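Long-range contact in nicotinamide-nucleotide adenylyltransferase NadR family / Ribosylnicotinamide kinase (Lactococcus lactis subsp. cremoris, PDB 6GYE), which probably makes NAD+ from nicotinamide riboside, phosphorylating it with a kinase domain and joining the product to AMP with an adenylyltransferase domain: residues L11-F23 and S39-Y51. Sequence-based numbering, arbitrary orientation.
Sequences LSGKNIGIYFGTF and SLNDGVLLVVSGY. With SO4 (sulfate ion), chain E.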
ATOM      1  N   LEU A  11       7.211   3.336  28.715  1.00 84.61           N
ATOM      2  CA  LEU A  11       6.844   4.736  28.838  1.00 82.04           C
ATOM      3  C   LEU A  11       7.239   5.270  30.209  1.00 86.52           C
ATOM      4  O   LEU A  11       6.926   4.657  31.235  1.00 89.89           O
ATOM      5  CB  LEU A  11       5.343   4.869  28.619  1.00 73.82           C
ATOM      6  CG  LEU A  11       4.795   6.016  27.801  1.00 73.71           C
ATOM      7  CD1 LEU A  11       5.574   6.229  26.511  1.00 66.65           C
ATOM      8  CD2 LEU A  11       3.340   5.689  27.523  1.00 75.37           C
ATOM      9  N   SER A  12       7.940   6.403  30.231  1.00 83.81           N
ATOM     10  CA  SER A  12       8.292   7.070  31.477  1.00 82.87           C
ATOM     11  C   SER A  12       7.259   8.134  31.831  1.00 84.29           C
ATOM     12  O   SER A  12       6.446   8.544  31.001  1.00 80.65           O
ATOM     13  CB  SER A  12       9.667   7.720  31.369  1.00 90.46           C
ATOM     14  OG  SER A  12       9.617   8.803  30.457  1.00 94.16           O
ATOM     15  N   GLY A  13       7.306   8.593  33.078  1.00 90.26           N
ATOM     16  CA  GLY A  13       6.446   9.669  33.530  1.00 89.51           C
ATOM     17  C   GLY A  13       5.295   9.173  34.392  1.00 85.97           C
ATOM     18  O   GLY A  13       4.994   7.982  34.466  1.00 89.08           O
ATOM     19  N   LYS A  14       4.634  10.126  35.056  1.00 85.63           N
ATOM     20  CA  LYS A  14       3.490   9.836  35.923  1.00 88.69           C
ATOM     21  C   LYS A  14       2.135  10.027  35.242  1.00 82.14           C
ATOM     22  O   LYS A  14       1.223   9.230  35.467  1.00 85.62           O
ATOM     23  CB  LYS A  14       3.546  10.697  37.189  1.00 91.73           C
ATOM     24  CG  LYS A  14       4.626  10.291  38.182  1.00100.57           C
ATOM     25  CD  LYS A  14       4.333   8.939  38.814  1.00104.86           C
ATOM     26  CE  LYS A  14       5.255   8.672  39.995  1.00110.24           C
ATOM     27  NZ  LYS A  14       6.683   8.615  39.574  1.00116.39           N
ATOM     28  N   ASN A  15       1.961  11.058  34.418  1.00 81.31           N
ATOM     29  CA  ASN A  15       0.681  11.308  33.753  1.00 74.18           C
ATOM     30  C   ASN A  15       0.693  10.640  32.384  1.00 69.06           C
ATOM     31  O   ASN A  15       1.395  11.086  31.471  1.00 68.78           O
ATOM     32  CB  ASN A  15       0.411  12.801  33.625  1.00 68.55           C
ATOM     33  CG  ASN A  15       0.266  13.470  34.958  1.00 80.00           C
ATOM     34  OD1 ASN A  15      -0.549  13.059  35.779  1.00 85.71           O
ATOM     35  ND2 ASN A  15       1.043  14.519  35.181  1.00 87.12           N
ATOM     36  N   ILE A  16      -0.076   9.565  32.247  1.00 65.09           N
ATOM     37  CA  ILE A  16      -0.069   8.733  31.048  1.00 69.11           C
ATOM     38  C   ILE A  16      -1.448   8.788  30.401  1.00 78.46           C
ATOM     39  O   ILE A  16      -2.463   8.582  31.078  1.00 86.07           O
ATOM     40  CB  ILE A  16       0.300   7.275  31.373  1.00 65.22           C
ATOM     41  CG1 ILE A  16       1.639   7.187  32.136  1.00 70.89           C
ATOM     42  CG2 ILE A  16       0.239   6.437  30.108  1.00 62.94           C
ATOM     43  CD1 ILE A  16       2.835   7.811  31.437  1.00 70.52           C
ATOM     44  N   GLY A  17      -1.483   9.038  29.095  1.00 71.56           N
ATOM     45  CA  GLY A  17      -2.714   9.001  28.319  1.00 65.45           C
ATOM     46  C   GLY A  17      -2.779   7.735  27.481  1.00 66.35           C
ATOM     47  O   GLY A  17      -1.770   7.300  26.922  1.00 69.68           O
ATOM     48  N   ILE A  18      -3.967   7.155  27.394  1.00 56.68           N
ATOM     49  CA  ILE A  18      -4.205   5.937  26.631  1.00 62.56           C
ATOM     50  C   ILE A  18      -5.138   6.306  25.491  1.00 64.64           C
ATOM     51  O   ILE A  18      -6.270   6.760  25.722  1.00 67.67           O
ATOM     52  CB  ILE A  18      -4.801   4.805  27.492  1.00 68.16           C
ATOM     53  CG1 ILE A  18      -3.778   4.120  28.410  1.00 77.35           C
ATOM     54  CG2 ILE A  18      -5.301   3.690  26.602  1.00 65.65           C
ATOM     55  CD1 ILE A  18      -2.816   4.965  29.155  1.00 81.72           C
ATOM     56  N   TYR A  19      -4.671   6.111  24.260  1.00 59.60           N
ATOM     57  CA  TYR A  19      -5.421   6.496  23.071  1.00 61.50           C
ATOM     58  C   TYR A  19      -5.664   5.250  22.240  1.00 60.07           C
ATOM     59  O   TYR A  19      -4.718   4.516  21.936  1.00 65.64           O
ATOM     60  CB  TYR A  19      -4.673   7.563  22.258  1.00 54.28           C
ATOM     61  CG  TYR A  19      -5.441   8.110  21.079  1.00 52.81           C
ATOM     62  CD1 TYR A  19      -5.430   7.464  19.850  1.00 53.50           C
ATOM     63  CD2 TYR A  19      -6.167   9.281  21.192  1.00 50.85           C
ATOM     64  CE1 TYR A  19      -6.143   7.969  18.780  1.00 54.73           C
ATOM     65  CE2 TYR A  19      -6.869   9.782  20.142  1.00 57.33           C
ATOM     66  CZ  TYR A  19      -6.869   9.130  18.936  1.00 58.14           C
ATOM     67  OH  TYR A  19      -7.592   9.668  17.878  1.00 55.74           O
ATOM     68  N   PHE A  20      -6.930   5.002  21.906  1.00 58.50           N
ATOM     69  CA  PHE A  20      -7.376   3.798  21.217  1.00 63.61           C
ATOM     70  C   PHE A  20      -7.658   4.064  19.752  1.00 65.66           C
ATOM     71  O   PHE A  20      -8.050   5.169  19.368  1.00 70.57           O
ATOM     72  CB  PHE A  20      -8.669   3.255  21.819  1.00 64.15           C
ATOM     73  CG  PHE A  20      -8.543   2.741  23.203  1.00 60.42           C
ATOM     74  CD1 PHE A  20      -8.194   1.427  23.428  1.00 59.76           C
ATOM     75  CD2 PHE A  20      -8.834   3.548  24.284  1.00 66.20           C
ATOM     76  CE1 PHE A  20      -8.119   0.928  24.714  1.00 63.67           C
ATOM     77  CE2 PHE A  20      -8.758   3.056  25.583  1.00 64.19           C
ATOM     78  CZ  PHE A  20      -8.405   1.749  25.793  1.00 63.78           C
ATOM     79  N   GLY A  21      -7.512   3.019  18.945  1.00 60.14           N
ATOM     80  CA  GLY A  21      -7.998   3.065  17.575  1.00 58.33           C
ATOM     81  C   GLY A  21      -7.806   1.718  16.915  1.00 59.41           C
ATOM     82  O   GLY A  21      -7.061   0.867  17.409  1.00 57.51           O
ATOM     83  N   THR A  22      -8.500   1.539  15.784  1.00 58.67           N
ATOM     84  CA  THR A  22      -8.185   0.432  14.876  1.00 66.69           C
ATOM     85  C   THR A  22      -7.126   0.827  13.833  1.00 66.00           C
ATOM     86  O   THR A  22      -6.307  -0.010  13.433  1.00 68.24           O
ATOM     87  CB  THR A  22      -9.447  -0.089  14.182  1.00 67.22           C
ATOM     88  OG1 THR A  22     -10.189   1.005  13.656  1.00 80.71           O
ATOM     89  CG2 THR A  22     -10.337  -0.839  15.158  1.00 66.26           C
ATOM     90  N   PHE A  23      -7.141   2.078  13.368  1.00 58.98           N
ATOM     91  CA  PHE A  23      -6.094   2.646  12.506  1.00 54.64           C
ATOM     92  C   PHE A  23      -5.969   1.920  11.165  1.00 58.33           C
ATOM     93  O   PHE A  23      -4.896   1.437  10.783  1.00 60.76           O
ATOM     94  CB  PHE A  23      -4.746   2.648  13.227  1.00 52.24           C
ATOM     95  CG  PHE A  23      -4.757   3.371  14.526  1.00 54.54           C
ATOM     96  CD1 PHE A  23      -4.860   4.745  14.560  1.00 52.47           C
ATOM     97  CD2 PHE A  23      -4.664   2.672  15.724  1.00 57.38           C
ATOM     98  CE1 PHE A  23      -4.866   5.424  15.768  1.00 61.21           C
ATOM     99  CE2 PHE A  23      -4.643   3.340  16.928  1.00 54.45           C
ATOM    100  CZ  PHE A  23      -4.746   4.722  16.952  1.00 58.77           C
ATOM    101  N   SER A  39       0.798  16.392  24.361  1.00 59.34           N
ATOM    102  CA  SER A  39       1.148  17.666  24.968  1.00 58.52           C
ATOM    103  C   SER A  39       0.541  17.844  26.357  1.00 63.51           C
ATOM    104  O   SER A  39       0.996  18.709  27.108  1.00 67.80           O
ATOM    105  CB  SER A  39       0.712  18.796  24.050  1.00 57.48           C
ATOM    106  OG  SER A  39       1.249  18.589  22.746  1.00 65.40           O
ATOM    107  N   LEU A  40      -0.474  17.053  26.708  1.00 61.49           N
ATOM    108  CA  LEU A  40      -1.148  17.159  27.997  1.00 68.48           C
ATOM    109  C   LEU A  40      -0.695  16.113  29.000  1.00 60.62           C
ATOM    110  O   LEU A  40      -1.077  16.192  30.164  1.00 75.60           O
ATOM    111  CB  LEU A  40      -2.669  17.042  27.816  1.00 60.50           C
ATOM    112  CG  LEU A  40      -3.265  18.204  27.043  1.00 62.35           C
ATOM    113  CD1 LEU A  40      -4.631  17.845  26.457  1.00 66.09           C
ATOM    114  CD2 LEU A  40      -3.367  19.364  27.994  1.00 64.54           C
ATOM    115  N   ASN A  41       0.112  15.152  28.585  1.00 67.78           N
ATOM    116  CA  ASN A  41       0.546  14.081  29.459  1.00 72.43           C
ATOM    117  C   ASN A  41       2.052  13.951  29.369  1.00 69.64           C
ATOM    118  O   ASN A  41       2.691  14.479  28.450  1.00 71.11           O
ATOM    119  CB  ASN A  41      -0.116  12.745  29.092  1.00 72.54           C
ATOM    120  CG  ASN A  41      -1.611  12.747  29.357  1.00 70.71           C
ATOM    121  OD1 ASN A  41      -2.036  12.514  30.478  1.00 75.59           O
ATOM    122  ND2 ASN A  41      -2.411  13.010  28.324  1.00 66.48           N
ATOM    123  N   ASP A  42       2.615  13.241  30.348  1.00 63.89           N
ATOM    124  CA  ASP A  42       4.036  12.926  30.284  1.00 67.25           C
ATOM    125  C   ASP A  42       4.333  11.917  29.181  1.00 69.15           C
ATOM    126  O   ASP A  42       5.396  11.983  28.558  1.00 70.14           O
ATOM    127  CB  ASP A  42       4.505  12.408  31.638  1.00 69.76           C
ATOM    128  CG  ASP A  42       4.335  13.435  32.731  1.00 74.05           C
ATOM    129  OD1 ASP A  42       4.762  14.592  32.534  1.00 80.37           O
ATOM    130  OD2 ASP A  42       3.743  13.097  33.771  1.00 82.22           O
ATOM    131  N   GLY A  43       3.407  10.994  28.924  1.00 66.17           N
ATOM    132  CA  GLY A  43       3.549  10.029  27.850  1.00 61.68           C
ATOM    133  C   GLY A  43       2.206   9.478  27.429  1.00 67.42           C
ATOM    134  O   GLY A  43       1.218   9.567  28.165  1.00 76.39           O
ATOM    135  N   VAL A  44       2.174   8.917  26.224  1.00 59.40           N
ATOM    136  CA  VAL A  44       0.954   8.390  25.628  1.00 56.88           C
ATOM    137  C   VAL A  44       1.204   6.957  25.191  1.00 62.41           C
ATOM    138  O   VAL A  44       2.215   6.670  24.536  1.00 62.83           O
ATOM    139  CB  VAL A  44       0.487   9.235  24.424  1.00 60.10           C
ATOM    140  CG1 VAL A  44      -0.690   8.579  23.719  1.00 55.79           C
ATOM    141  CG2 VAL A  44       0.121  10.638  24.859  1.00 63.02           C
ATOM    142  N   LEU A  45       0.276   6.070  25.529  1.00 63.56           N
ATOM    143  CA  LEU A  45       0.249   4.709  25.012  1.00 60.03           C
ATOM    144  C   LEU A  45      -0.844   4.618  23.949  1.00 67.63           C
ATOM    145  O   LEU A  45      -2.025   4.828  24.256  1.00 62.53           O
ATOM    146  CB  LEU A  45      -0.010   3.711  26.137  1.00 61.04           C
ATOM    147  CG  LEU A  45       0.042   2.228  25.764  1.00 69.56           C
ATOM    148  CD1 LEU A  45       1.414   1.863  25.227  1.00 73.08           C
ATOM    149  CD2 LEU A  45      -0.297   1.360  26.954  1.00 66.55           C
ATOM    150  N   LEU A  46      -0.454   4.342  22.699  1.00 61.00           N
ATOM    151  CA  LEU A  46      -1.417   4.104  21.632  1.00 59.22           C
ATOM    152  C   LEU A  46      -1.814   2.641  21.639  1.00 62.11           C
ATOM    153  O   LEU A  46      -0.946   1.767  21.626  1.00 63.35           O
ATOM    154  CB  LEU A  46      -0.858   4.465  20.260  1.00 62.51           C
ATOM    155  CG  LEU A  46      -0.412   5.901  20.023  1.00 70.59           C
ATOM    156  CD1 LEU A  46      -0.012   6.101  18.548  1.00 58.74           C
ATOM    157  CD2 LEU A  46      -1.496   6.882  20.469  1.00 79.14           C
ATOM    158  N   VAL A  47      -3.115   2.368  21.693  1.00 56.76           N
ATOM    159  CA  VAL A  47      -3.580   0.987  21.692  1.00 63.67           C
ATOM    160  C   VAL A  47      -4.237   0.693  20.350  1.00 61.53           C
ATOM    161  O   VAL A  47      -5.255   1.296  20.001  1.00 63.23           O
ATOM    162  CB  VAL A  47      -4.517   0.691  22.864  1.00 60.37           C
ATOM    163  CG1 VAL A  47      -5.037  -0.726  22.760  1.00 64.81           C
ATOM    164  CG2 VAL A  47      -3.758   0.848  24.169  1.00 57.33           C
ATOM    165  N   VAL A  48      -3.620  -0.203  19.583  1.00 59.05           N
ATOM    166  CA  VAL A  48      -4.183  -0.705  18.336  1.00 53.03           C
ATOM    167  C   VAL A  48      -4.970  -1.950  18.683  1.00 59.23           C
ATOM    168  O   VAL A  48      -4.383  -2.945  19.125  1.00 59.40           O
ATOM    169  CB  VAL A  48      -3.088  -1.062  17.319  1.00 59.89           C
ATOM    170  CG1 VAL A  48      -3.699  -1.221  15.939  1.00 60.06           C
ATOM    171  CG2 VAL A  48      -1.963  -0.065  17.340  1.00 59.90           C
ATOM    172  N   SER A  49      -6.284  -1.910  18.488  1.00 61.40           N
ATOM    173  CA  SER A  49      -7.099  -3.082  18.770  1.00 64.43           C
ATOM    174  C   SER A  49      -7.507  -3.760  17.466  1.00 68.80           C
ATOM    175  O   SER A  49      -7.541  -3.135  16.400  1.00 67.58           O
ATOM    176  CB  SER A  49      -8.326  -2.706  19.605  1.00 64.75           C
ATOM    177  OG  SER A  49      -9.096  -1.733  18.938  1.00 74.68           O
ATOM    178  N   GLY A  50      -7.776  -5.058  17.559  1.00 68.44           N
ATOM    179  CA  GLY A  50      -8.149  -5.823  16.382  1.00 68.52           C
ATOM    180  C   GLY A  50      -8.403  -7.275  16.727  1.00 75.53           C
ATOM    181  O   GLY A  50      -8.147  -7.734  17.847  1.00 83.65           O
ATOM    182  N   TYR A  51      -8.911  -7.997  15.730  1.00 68.75           N
ATOM    183  CA  TYR A  51      -9.171  -9.427  15.843  1.00 72.38           C
ATOM    184  C   TYR A  51      -9.191 -10.008  14.438  1.00 73.19           C
ATOM    185  O   TYR A  51      -9.351  -9.279  13.456  1.00 70.81           O
ATOM    186  CB  TYR A  51     -10.496  -9.713  16.580  1.00 70.88           C
ATOM    187  CG  TYR A  51     -11.694  -8.973  16.011  1.00 73.60           C
ATOM    188  CD1 TYR A  51     -12.025  -7.690  16.457  1.00 73.72           C
ATOM    189  CD2 TYR A  51     -12.492  -9.549  15.028  1.00 75.28           C
ATOM    190  CE1 TYR A  51     -13.117  -7.002  15.933  1.00 76.46           C
ATOM    191  CE2 TYR A  51     -13.589  -8.870  14.505  1.00 80.08           C
ATOM    192  CZ  TYR A  51     -13.892  -7.598  14.956  1.00 80.88           C
ATOM    193  OH  TYR A  51     -14.976  -6.930  14.428  1.00 89.55           O
TER
HETATM  194  S   SO4 E 403     -10.612   4.133  14.005  1.00 76.80           S
HETATM  195  O1  SO4 E 403     -10.397   5.489  14.496  1.00 76.22           O
HETATM  196  O2  SO4 E 403      -9.836   3.887  12.784  1.00 81.70           O
HETATM  197  O3  SO4 E 403     -10.199   3.254  15.093  1.00 82.28           O
HETATM  198  O4  SO4 E 403     -12.015   3.898  13.670  1.00 94.67           O
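D42 lies just ahead of its own strand and reaches back: its carboxylate OD2, used on the anti side, accepts N15 N at 2.8 Å, while N15 O receives G43 N at 3.2 Å and, weakly, D42 N. From this double link strands 15-21 and 43-50 run parallel, 22° apart, in a regular ladder ending at S49 N to G21 O. N41 sits beside G17, its CG 3.7 Å from G17 N, and a side chain on that glycine would strike ND2. That amide nitrogen bonds C37 O and Y122 OH, so an alanine here would probably leave both without this donor and open a gap over G17. A chi1 of -175°, with CG opposite the backbone N, swings the Y19 ring toward helix 28-40, where OH bonds Q33; Y19 CB meets L46 CD2 at 3.7 Å. On this face too, the F23 ring edge meets V48 CG1, CD2 at 4.0 Å, and CZ points at the Y19 ring edge. On the other face F20 CD1 lies 3.8 Å from V47 CB, and L11 CD2 rests on V44 O and beside L45 CB. Past the strand, T22 N and OG1 bond sulfate O3; H30 and R150 also hold the ion, which probably marks a phosphate site. Joined through helix 28-40, the strands form a right-handed beta-alpha-beta crossover, consistent with a Rossmann-like nucleotidyltransferase domain whose HTGH sequence, ending at H30, fits the (H/T)xGH motif.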